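Local coordinates for probable FAD-dependent oxidoreductase PA4991 (Pseudomonas aeruginosa PAO1, PDB 5EZ7), which binds one FAD and, as a member of the DAO family, probably acts as an oxidoreductase whose physiological substrate is unknown, at residues D90-L103 with R149-R163. Residues are numbered along the deposited sequence; the frame is centred on the assembly and turned at random.
Sequences DLRGVRLLSEAHYL and RLTEIVFDVPDLIRR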
ATOM      1  N   ASP A  90       1.184  10.730  13.469  1.00 39.43           N
ATOM      2  CA  ASP A  90       1.446  12.072  12.984  1.00 39.96           C
ATOM      3  C   ASP A  90       1.845  12.069  11.507  1.00 38.43           C
ATOM      4  O   ASP A  90       3.016  12.003  11.178  1.00 37.58           O
ATOM      5  CB  ASP A  90       2.544  12.743  13.801  1.00 41.41           C
ATOM      6  CG  ASP A  90       2.611  14.214  13.551  1.00 43.71           C
ATOM      7  OD1 ASP A  90       1.916  14.737  12.655  1.00 45.21           O
ATOM      8  OD2 ASP A  90       3.350  14.892  14.269  1.00 47.28           O
ATOM      9  N   LEU A  91       0.861  12.177  10.628  1.00 38.40           N
ATOM     10  CA  LEU A  91       1.098  12.369   9.211  1.00 37.00           C
ATOM     11  C   LEU A  91       0.794  13.804   8.822  1.00 38.73           C
ATOM     12  O   LEU A  91       0.348  14.048   7.711  1.00 37.33           O
ATOM     13  CB  LEU A  91       0.224  11.409   8.387  1.00 35.41           C
ATOM     14  CG  LEU A  91       0.290   9.909   8.697  1.00 34.57           C
ATOM     15  CD1 LEU A  91      -0.511   9.116   7.688  1.00 33.48           C
ATOM     16  CD2 LEU A  91       1.707   9.359   8.783  1.00 34.01           C
ATOM     17  N   ARG A  92       1.024  14.766   9.707  1.00 41.36           N
ATOM     18  CA  ARG A  92       0.761  16.151   9.312  1.00 44.07           C
ATOM     19  C   ARG A  92       1.709  16.582   8.189  1.00 42.93           C
ATOM     20  O   ARG A  92       2.898  16.282   8.224  1.00 40.45           O
ATOM     21  CB  ARG A  92       0.874  17.090  10.494  1.00 47.27           C
ATOM     22  CG  ARG A  92      -0.388  17.100  11.347  1.00 49.14           C
ATOM     23  CD  ARG A  92      -0.184  17.848  12.639  1.00 51.84           C
ATOM     24  NE  ARG A  92       1.007  17.362  13.334  1.00 51.68           N
ATOM     25  CZ  ARG A  92       1.364  17.720  14.563  1.00 55.12           C
ATOM     26  NH1 ARG A  92       2.477  17.209  15.079  1.00 56.30           N
ATOM     27  NH2 ARG A  92       0.621  18.544  15.304  1.00 56.77           N
ATOM     28  N   GLY A  93       1.150  17.245   7.181  1.00 43.92           N
ATOM     29  CA  GLY A  93       1.924  17.688   6.001  1.00 43.61           C
ATOM     30  C   GLY A  93       2.233  16.612   4.952  1.00 41.07           C
ATOM     31  O   GLY A  93       3.027  16.831   4.024  1.00 41.66           O
ATOM     32  N   VAL A  94       1.604  15.453   5.078  1.00 38.31           N
ATOM     33  CA  VAL A  94       1.592  14.494   3.995  1.00 36.34           C
ATOM     34  C   VAL A  94       0.649  15.029   2.906  1.00 37.34           C
ATOM     35  O   VAL A  94      -0.437  15.538   3.177  1.00 36.66           O
ATOM     36  CB  VAL A  94       1.199  13.087   4.495  1.00 34.96           C
ATOM     37  CG1 VAL A  94       1.083  12.100   3.337  1.00 33.73           C
ATOM     38  CG2 VAL A  94       2.236  12.594   5.511  1.00 34.02           C
ATOM     39  N   ARG A  95       1.112  14.921   1.673  1.00 38.59           N
ATOM     40  CA  ARG A  95       0.393  15.376   0.514  1.00 40.32           C
ATOM     41  C   ARG A  95      -0.754  14.430   0.198  1.00 37.76           C
ATOM     42  O   ARG A  95      -0.557  13.218   0.087  1.00 35.50           O
ATOM     43  CB  ARG A  95       1.325  15.422  -0.696  1.00 45.20           C
ATOM     44  CG  ARG A  95       2.042  16.746  -0.987  1.00 51.66           C
ATOM     45  CD  ARG A  95       2.708  16.690  -2.392  1.00 56.85           C
ATOM     46  NE  ARG A  95       1.723  16.703  -3.493  1.00 62.21           N
ATOM     47  CZ  ARG A  95       1.996  16.744  -4.816  1.00 70.29           C
ATOM     48  NH1 ARG A  95       0.990  16.779  -5.703  1.00 71.06           N
ATOM     49  NH2 ARG A  95       3.255  16.747  -5.282  1.00 70.44           N
ATOM     50  N   LEU A  96      -1.951  14.993   0.091  1.00 37.74           N
ATOM     51  CA  LEU A  96      -3.049  14.346  -0.586  1.00 37.29           C
ATOM     52  C   LEU A  96      -3.040  14.742  -2.054  1.00 36.48           C
ATOM     53  O   LEU A  96      -2.873  15.912  -2.391  1.00 36.82           O
ATOM     54  CB  LEU A  96      -4.370  14.822  -0.019  1.00 39.51           C
ATOM     55  CG  LEU A  96      -4.726  14.481   1.411  1.00 40.57           C
ATOM     56  CD1 LEU A  96      -6.190  14.897   1.650  1.00 41.94           C
ATOM     57  CD2 LEU A  96      -4.473  12.996   1.656  1.00 38.98           C
ATOM     58  N   LEU A  97      -3.228  13.776  -2.926  1.00 34.88           N
ATOM     59  CA  LEU A  97      -3.451  14.103  -4.308  1.00 36.09           C
ATOM     60  C   LEU A  97      -4.859  14.712  -4.463  1.00 37.60           C
ATOM     61  O   LEU A  97      -5.025  15.687  -5.189  1.00 38.77           O
ATOM     62  CB  LEU A  97      -3.213  12.877  -5.218  1.00 34.70           C
ATOM     63  CG  LEU A  97      -1.745  12.408  -5.310  1.00 33.49           C
ATOM     64  CD1 LEU A  97      -1.600  11.175  -6.195  1.00 32.32           C
ATOM     65  CD2 LEU A  97      -0.804  13.507  -5.802  1.00 34.42           C
ATOM     66  N   SER A  98      -5.848  14.182  -3.734  1.00 37.77           N
ATOM     67  CA  SER A  98      -7.210  14.672  -3.835  1.00 38.56           C
ATOM     68  C   SER A  98      -7.892  14.478  -2.523  1.00 40.65           C
ATOM     69  O   SER A  98      -7.696  13.475  -1.833  1.00 40.47           O
ATOM     70  CB  SER A  98      -7.969  13.908  -4.910  1.00 37.99           C
ATOM     71  OG  SER A  98      -9.255  14.447  -5.150  1.00 38.32           O
ATOM     72  N   GLU A  99      -8.711  15.453  -2.181  1.00 43.73           N
ATOM     73  CA  GLU A  99      -9.468  15.441  -0.935  1.00 46.26           C
ATOM     74  C   GLU A  99     -10.655  14.492  -1.017  1.00 45.98           C
ATOM     75  O   GLU A  99     -11.328  14.269  -0.021  1.00 47.97           O
ATOM     76  CB  GLU A  99     -10.000  16.849  -0.668  1.00 50.01           C
ATOM     77  CG  GLU A  99      -8.912  17.901  -0.504  1.00 52.02           C
ATOM     78  CD  GLU A  99      -8.774  18.380   0.924  1.00 54.98           C
ATOM     79  OE1 GLU A  99      -8.764  17.529   1.841  1.00 57.59           O
ATOM     80  OE2 GLU A  99      -8.701  19.618   1.131  1.00 59.51           O
ATOM     81  N   ALA A 100     -10.941  13.999  -2.222  1.00 44.25           N
ATOM     82  CA  ALA A 100     -12.088  13.175  -2.492  1.00 43.46           C
ATOM     83  C   ALA A 100     -11.786  12.289  -3.693  1.00 41.65           C
ATOM     84  O   ALA A 100     -11.052  12.669  -4.608  1.00 40.76           O
ATOM     85  CB  ALA A 100     -13.286  14.042  -2.779  1.00 45.19           C
ATOM     86  N   HIS A 101     -12.324  11.084  -3.639  1.00 40.87           N
ATOM     87  CA  HIS A 101     -12.375  10.184  -4.772  1.00 39.84           C
ATOM     88  C   HIS A 101     -13.842  10.150  -5.162  1.00 39.28           C
ATOM     89  O   HIS A 101     -14.695  10.338  -4.317  1.00 39.65           O
ATOM     90  CB  HIS A 101     -11.866   8.813  -4.365  1.00 39.25           C
ATOM     91  CG  HIS A 101     -11.825   7.845  -5.490  1.00 40.47           C
ATOM     92  ND1 HIS A 101     -10.801   7.825  -6.413  1.00 39.96           N
ATOM     93  CD2 HIS A 101     -12.690   6.872  -5.866  1.00 42.62           C
ATOM     94  CE1 HIS A 101     -11.026   6.877  -7.301  1.00 39.65           C
ATOM     95  NE2 HIS A 101     -12.157   6.273  -6.985  1.00 41.12           N
ATOM     96  N   TYR A 102     -14.134   9.945  -6.442  1.00 39.18           N
ATOM     97  CA  TYR A 102     -15.521  10.083  -6.978  1.00 40.85           C
ATOM     98  C   TYR A 102     -16.024   8.797  -7.639  1.00 40.85           C
ATOM     99  O   TYR A 102     -15.211   7.939  -8.036  1.00 38.70           O
ATOM    100  CB  TYR A 102     -15.591  11.222  -7.997  1.00 40.93           C
ATOM    101  CG  TYR A 102     -15.364  12.592  -7.399  1.00 42.52           C
ATOM    102  CD1 TYR A 102     -14.092  13.006  -7.001  1.00 41.99           C
ATOM    103  CD2 TYR A 102     -16.421  13.490  -7.240  1.00 45.11           C
ATOM    104  CE1 TYR A 102     -13.879  14.258  -6.444  1.00 43.66           C
ATOM    105  CE2 TYR A 102     -16.217  14.752  -6.698  1.00 46.78           C
ATOM    106  CZ  TYR A 102     -14.951  15.139  -6.310  1.00 46.26           C
ATOM    107  OH  TYR A 102     -14.762  16.395  -5.776  1.00 49.27           O
ATOM    108  N   LEU A 103     -17.354   8.649  -7.694  1.00 43.18           N
ATOM    109  CA  LEU A 103     -18.015   7.657  -8.556  1.00 44.41           C
ATOM    110  C   LEU A 103     -18.538   8.425  -9.736  1.00 46.71           C
ATOM    111  O   LEU A 103     -18.939   9.578  -9.608  1.00 48.70           O
ATOM    112  CB  LEU A 103     -19.198   6.924  -7.891  1.00 45.47           C
ATOM    113  CG  LEU A 103     -19.009   6.255  -6.541  1.00 45.42           C
ATOM    114  CD1 LEU A 103     -20.308   5.610  -6.074  1.00 47.13           C
ATOM    115  CD2 LEU A 103     -17.866   5.238  -6.564  1.00 44.07           C
ATOM    116  N   ARG A 149     -19.344  12.579  -5.117  1.00 52.60           N
ATOM    117  CA  ARG A 149     -18.184  12.786  -4.235  1.00 54.13           C
ATOM    118  C   ARG A 149     -18.214  11.828  -2.999  1.00 54.32           C
ATOM    119  O   ARG A 149     -19.225  11.761  -2.295  1.00 56.39           O
ATOM    120  CB  ARG A 149     -18.160  14.264  -3.762  1.00 57.28           C
ATOM    121  CG  ARG A 149     -17.028  14.616  -2.803  1.00 58.70           C
ATOM    122  CD  ARG A 149     -17.023  16.055  -2.281  1.00 62.64           C
ATOM    123  NE  ARG A 149     -15.631  16.414  -1.955  1.00 64.73           N
ATOM    124  CZ  ARG A 149     -15.201  17.198  -0.955  1.00 68.60           C
ATOM    125  NH1 ARG A 149     -16.047  17.807  -0.122  1.00 72.91           N
ATOM    126  NH2 ARG A 149     -13.879  17.387  -0.792  1.00 67.47           N
ATOM    127  N   LEU A 150     -17.123  11.107  -2.733  1.00 51.87           N
ATOM    128  CA  LEU A 150     -17.057  10.199  -1.574  1.00 51.93           C
ATOM    129  C   LEU A 150     -16.179  10.791  -0.491  1.00 51.78           C
ATOM    130  O   LEU A 150     -15.406  11.729  -0.740  1.00 52.27           O
ATOM    131  CB  LEU A 150     -16.507   8.833  -1.975  1.00 49.88           C
ATOM    132  CG  LEU A 150     -17.243   8.136  -3.125  1.00 50.63           C
ATOM    133  CD1 LEU A 150     -16.441   6.970  -3.669  1.00 48.96           C
ATOM    134  CD2 LEU A 150     -18.623   7.673  -2.696  1.00 52.68           C
ATOM    135  N   THR A 151     -16.301  10.217   0.706  1.00 51.48           N
ATOM    136  CA  THR A 151     -15.439  10.542   1.856  1.00 51.17           C
ATOM    137  C   THR A 151     -14.055   9.959   1.690  1.00 48.04           C
ATOM    138  O   THR A 151     -13.145  10.349   2.395  1.00 48.69           O
ATOM    139  CB  THR A 151     -15.993   9.984   3.204  1.00 52.43           C
ATOM    140  OG1 THR A 151     -16.088   8.542   3.143  1.00 51.06           O
ATOM    141  CG2 THR A 151     -17.363  10.613   3.540  1.00 54.87           C
ATOM    142  N   GLU A 152     -13.923   8.988   0.798  1.00 46.32           N
ATOM    143  CA  GLU A 152     -12.638   8.405   0.453  1.00 45.06           C
ATOM    144  C   GLU A 152     -11.612   9.472   0.029  1.00 42.63           C
ATOM    145  O   GLU A 152     -11.972  10.504  -0.483  1.00 43.26           O
ATOM    146  CB  GLU A 152     -12.829   7.359  -0.655  1.00 46.45           C
ATOM    147  CG  GLU A 152     -13.758   6.188  -0.301  1.00 48.65           C
ATOM    148  CD  GLU A 152     -13.797   5.086  -1.377  1.00 49.90           C
ATOM    149  OE1 GLU A 152     -14.485   4.042  -1.131  1.00 51.40           O
ATOM    150  OE2 GLU A 152     -13.129   5.240  -2.443  1.00 47.22           O
ATOM    151  N   ILE A 153     -10.339   9.200   0.273  1.00 40.37           N
ATOM    152  CA  ILE A 153      -9.256  10.174   0.145  1.00 39.90           C
ATOM    153  C   ILE A 153      -8.256   9.556  -0.779  1.00 36.74           C
ATOM    154  O   ILE A 153      -8.138   8.312  -0.797  1.00 36.11           O
ATOM    155  CB  ILE A 153      -8.424  10.329   1.443  1.00 42.00           C
ATOM    156  CG1 ILE A 153      -9.263  10.411   2.697  1.00 45.77           C
ATOM    157  CG2 ILE A 153      -7.542  11.566   1.390  1.00 43.77           C
ATOM    158  CD1 ILE A 153      -8.450  10.067   3.941  1.00 45.56           C
ATOM    159  N   VAL A 154      -7.469  10.387  -1.466  1.00 34.12           N
ATOM    160  CA  VAL A 154      -6.335   9.882  -2.259  1.00 32.44           C
ATOM    161  C   VAL A 154      -5.013  10.500  -1.854  1.00 32.03           C
ATOM    162  O   VAL A 154      -4.833  11.703  -1.974  1.00 31.80           O
ATOM    163  CB  VAL A 154      -6.524  10.122  -3.755  1.00 31.82           C
ATOM    164  CG1 VAL A 154      -5.397   9.459  -4.542  1.00 29.70           C
ATOM    165  CG2 VAL A 154      -7.897   9.617  -4.182  1.00 32.33           C
ATOM    166  N   PHE A 155      -4.090   9.633  -1.438  1.00 32.10           N
ATOM    167  CA  PHE A 155      -2.818  10.009  -0.834  1.00 33.53           C
ATOM    168  C   PHE A 155      -1.762   9.995  -1.909  1.00 32.99           C
ATOM    169  O   PHE A 155      -1.825   9.178  -2.784  1.00 31.60           O
ATOM    170  CB  PHE A 155      -2.399   9.011   0.282  1.00 33.69           C
ATOM    171  CG  PHE A 155      -2.794   9.432   1.671  1.00 35.09           C
ATOM    172  CD1 PHE A 155      -4.104   9.346   2.086  1.00 36.02           C
ATOM    173  CD2 PHE A 155      -1.856   9.924   2.570  1.00 35.55           C
ATOM    174  CE1 PHE A 155      -4.496   9.754   3.374  1.00 36.28           C
ATOM    175  CE2 PHE A 155      -2.244  10.342   3.851  1.00 36.61           C
ATOM    176  CZ  PHE A 155      -3.572  10.270   4.243  1.00 36.54           C
ATOM    177  N   ASP A 156      -0.804  10.904  -1.823  1.00 35.21           N
ATOM    178  CA  ASP A 156       0.471  10.802  -2.557  1.00 36.94           C
ATOM    179  C   ASP A 156       1.316   9.777  -1.790  1.00 34.16           C
ATOM    180  O   ASP A 156       1.893  10.097  -0.736  1.00 34.10           O
ATOM    181  CB  ASP A 156       1.197  12.174  -2.602  1.00 41.29           C
ATOM    182  CG  ASP A 156       2.581  12.112  -3.289  1.00 45.23           C
ATOM    183  OD1 ASP A 156       2.893  11.059  -3.884  1.00 49.96           O
ATOM    184  OD2 ASP A 156       3.352  13.114  -3.254  1.00 47.84           O
ATOM    185  N   VAL A 157       1.371   8.559  -2.304  1.00 31.40           N
ATOM    186  CA  VAL A 157       1.979   7.439  -1.578  1.00 29.85           C
ATOM    187  C   VAL A 157       3.484   7.601  -1.357  1.00 29.45           C
ATOM    188  O   VAL A 157       3.955   7.410  -0.249  1.00 29.65           O
ATOM    189  CB  VAL A 157       1.646   6.054  -2.181  1.00 28.74           C
ATOM    190  CG1 VAL A 157       2.326   4.951  -1.392  1.00 27.95           C
ATOM    191  CG2 VAL A 157       0.135   5.815  -2.143  1.00 29.88           C
ATOM    192  N   PRO A 158       4.238   7.970  -2.391  1.00 29.38           N
ATOM    193  CA  PRO A 158       5.649   8.231  -2.094  1.00 29.10           C
ATOM    194  C   PRO A 158       5.888   9.214  -0.909  1.00 29.77           C
ATOM    195  O   PRO A 158       6.786   8.992  -0.093  1.00 30.06           O
ATOM    196  CB  PRO A 158       6.184   8.834  -3.380  1.00 29.51           C
ATOM    197  CG  PRO A 158       5.158   8.562  -4.443  1.00 30.07           C
ATOM    198  CD  PRO A 158       3.927   7.979  -3.836  1.00 29.31           C
ATOM    199  N   ASP A 159       5.108  10.281  -0.839  1.00 29.84           N
ATOM    200  CA  ASP A 159       5.197  11.214   0.266  1.00 31.05           C
ATOM    201  C   ASP A 159       4.697  10.625   1.620  1.00 30.28           C
ATOM    202  O   ASP A 159       5.181  11.001   2.681  1.00 28.46           O
ATOM    203  CB  ASP A 159       4.427  12.460  -0.081  1.00 32.90           C
ATOM    204  CG  ASP A 159       4.752  13.594   0.820  1.00 35.71           C
ATOM    205  OD1 ASP A 159       5.962  13.948   0.890  1.00 35.70           O
ATOM    206  OD2 ASP A 159       3.804  14.097   1.491  1.00 37.80           O
ATOM    207  N   LEU A 160       3.740   9.694   1.556  1.00 29.62           N
ATOM    208  CA  LEU A 160       3.282   8.954   2.741  1.00 29.35           C
ATOM    209  C   LEU A 160       4.383   8.087   3.339  1.00 29.12           C
ATOM    210  O   LEU A 160       4.606   8.044   4.577  1.00 27.66           O
ATOM    211  CB  LEU A 160       2.091   8.089   2.387  1.00 28.78           C
ATOM    212  CG  LEU A 160       1.630   7.092   3.452  1.00 29.31           C
ATOM    213  CD1 LEU A 160       1.216   7.763   4.773  1.00 30.00           C
ATOM    214  CD2 LEU A 160       0.505   6.285   2.853  1.00 29.11           C
ATOM    215  N   ILE A 161       5.057   7.398   2.427  1.00 28.16           N
ATOM    216  CA  ILE A 161       6.170   6.511   2.748  1.00 27.78           C
ATOM    217  C   ILE A 161       7.348   7.217   3.301  1.00 27.64           C
ATOM    218  O   ILE A 161       7.956   6.694   4.227  1.00 26.05           O
ATOM    219  CB  ILE A 161       6.566   5.709   1.490  1.00 27.27           C
ATOM    220  CG1 ILE A 161       5.580   4.573   1.373  1.00 27.70           C
ATOM    221  CG2 ILE A 161       7.965   5.126   1.554  1.00 27.20           C
ATOM    222  CD1 ILE A 161       5.263   4.338  -0.040  1.00 30.64           C
ATOM    223  N   ARG A 162       7.660   8.378   2.719  1.00 28.74           N
ATOM    224  CA  ARG A 162       8.717   9.275   3.227  1.00 31.87           C
ATOM    225  C   ARG A 162       8.465   9.626   4.716  1.00 31.06           C
ATOM    226  O   ARG A 162       9.335   9.495   5.538  1.00 30.73           O
ATOM    227  CB  ARG A 162       8.851  10.558   2.360  1.00 34.95           C
ATOM    228  CG  ARG A 162       9.538  11.725   3.105  1.00 39.66           C
ATOM    229  CD  ARG A 162       9.129  13.125   2.685  1.00 43.77           C
ATOM    230  NE  ARG A 162       7.705  13.421   2.861  1.00 46.30           N
ATOM    231  CZ  ARG A 162       7.115  13.888   3.970  1.00 48.15           C
ATOM    232  NH1 ARG A 162       7.814  14.127   5.106  1.00 48.65           N
ATOM    233  NH2 ARG A 162       5.789  14.103   3.937  1.00 47.50           N
ATOM    234  N   ARG A 163       7.252  10.048   5.038  1.00 31.75           N
ATOM    235  CA  ARG A 163       6.865  10.370   6.425  1.00 32.94           C
ATOM    236  C   ARG A 163       6.907   9.184   7.390  1.00 31.16           C
ATOM    237  O   ARG A 163       7.400   9.294   8.507  1.00 30.95           O
ATOM    238  CB  ARG A 163       5.458  10.971   6.446  1.00 34.28           C
ATOM    239  CG  ARG A 163       4.997  11.510   7.804  1.00 37.93           C
ATOM    240  CD  ARG A 163       6.035  12.400   8.493  1.00 40.23           C
ATOM    241  NE  ARG A 163       5.555  12.821   9.802  1.00 44.00           N
ATOM    242  CZ  ARG A 163       6.294  13.406  10.757  1.00 46.79           C
ATOM    243  NH1 ARG A 163       7.598  13.645  10.580  1.00 47.92           N
ATOM    244  NH2 ARG A 163       5.721  13.754  11.911  1.00 47.70           N
TER
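L96 and S98 pair antiparallel with F155 and V154 across a classic beta bulge, in which L97 and S98 both face V154, and a second short ladder joins Y102 to R149. At the bulge V154 O accepts from S98 N at 3.2 Å and more weakly from L97 N, while V154 N returns a bond to S98 O. The two ladders belong to different sheets of this DAO-family flavoprotein: strand 153-155 also pairs with strand 52-53, next to the FAD site, whereas strand 102-105 enters the large mixed sheet. L96 reaches back so that CD2 sits over the centre of the F155 ring, a CH-pi contact of 3.6 Å to the centroid, and touches I153 CG2. V94 CG1 meets the ring's edge at F155 CD2, and its CG2 rests on R163 CB. At the Y102-R149 ladder, A100 CB lies against R149 NE. Helix 157-168 begins after D156, the N-cap residue, whose N bonds R95 O. One turn on, with CG anti to the backbone N (chi1 -165°), D159 accepts R95 N on the anti side of OD2 at 2.8 Å, while R162 grips both carboxylate oxygens from above their plane. R163 NE donates to D90 O (3.0 Å, 154°). R92 holds the D90 carboxylate side-on, NE on OD1 and NH1 on OD2 (2.6 Å), and R163 NH2, 3.5 Å from D90 OD2, is the longer third member of this salt-bridge network.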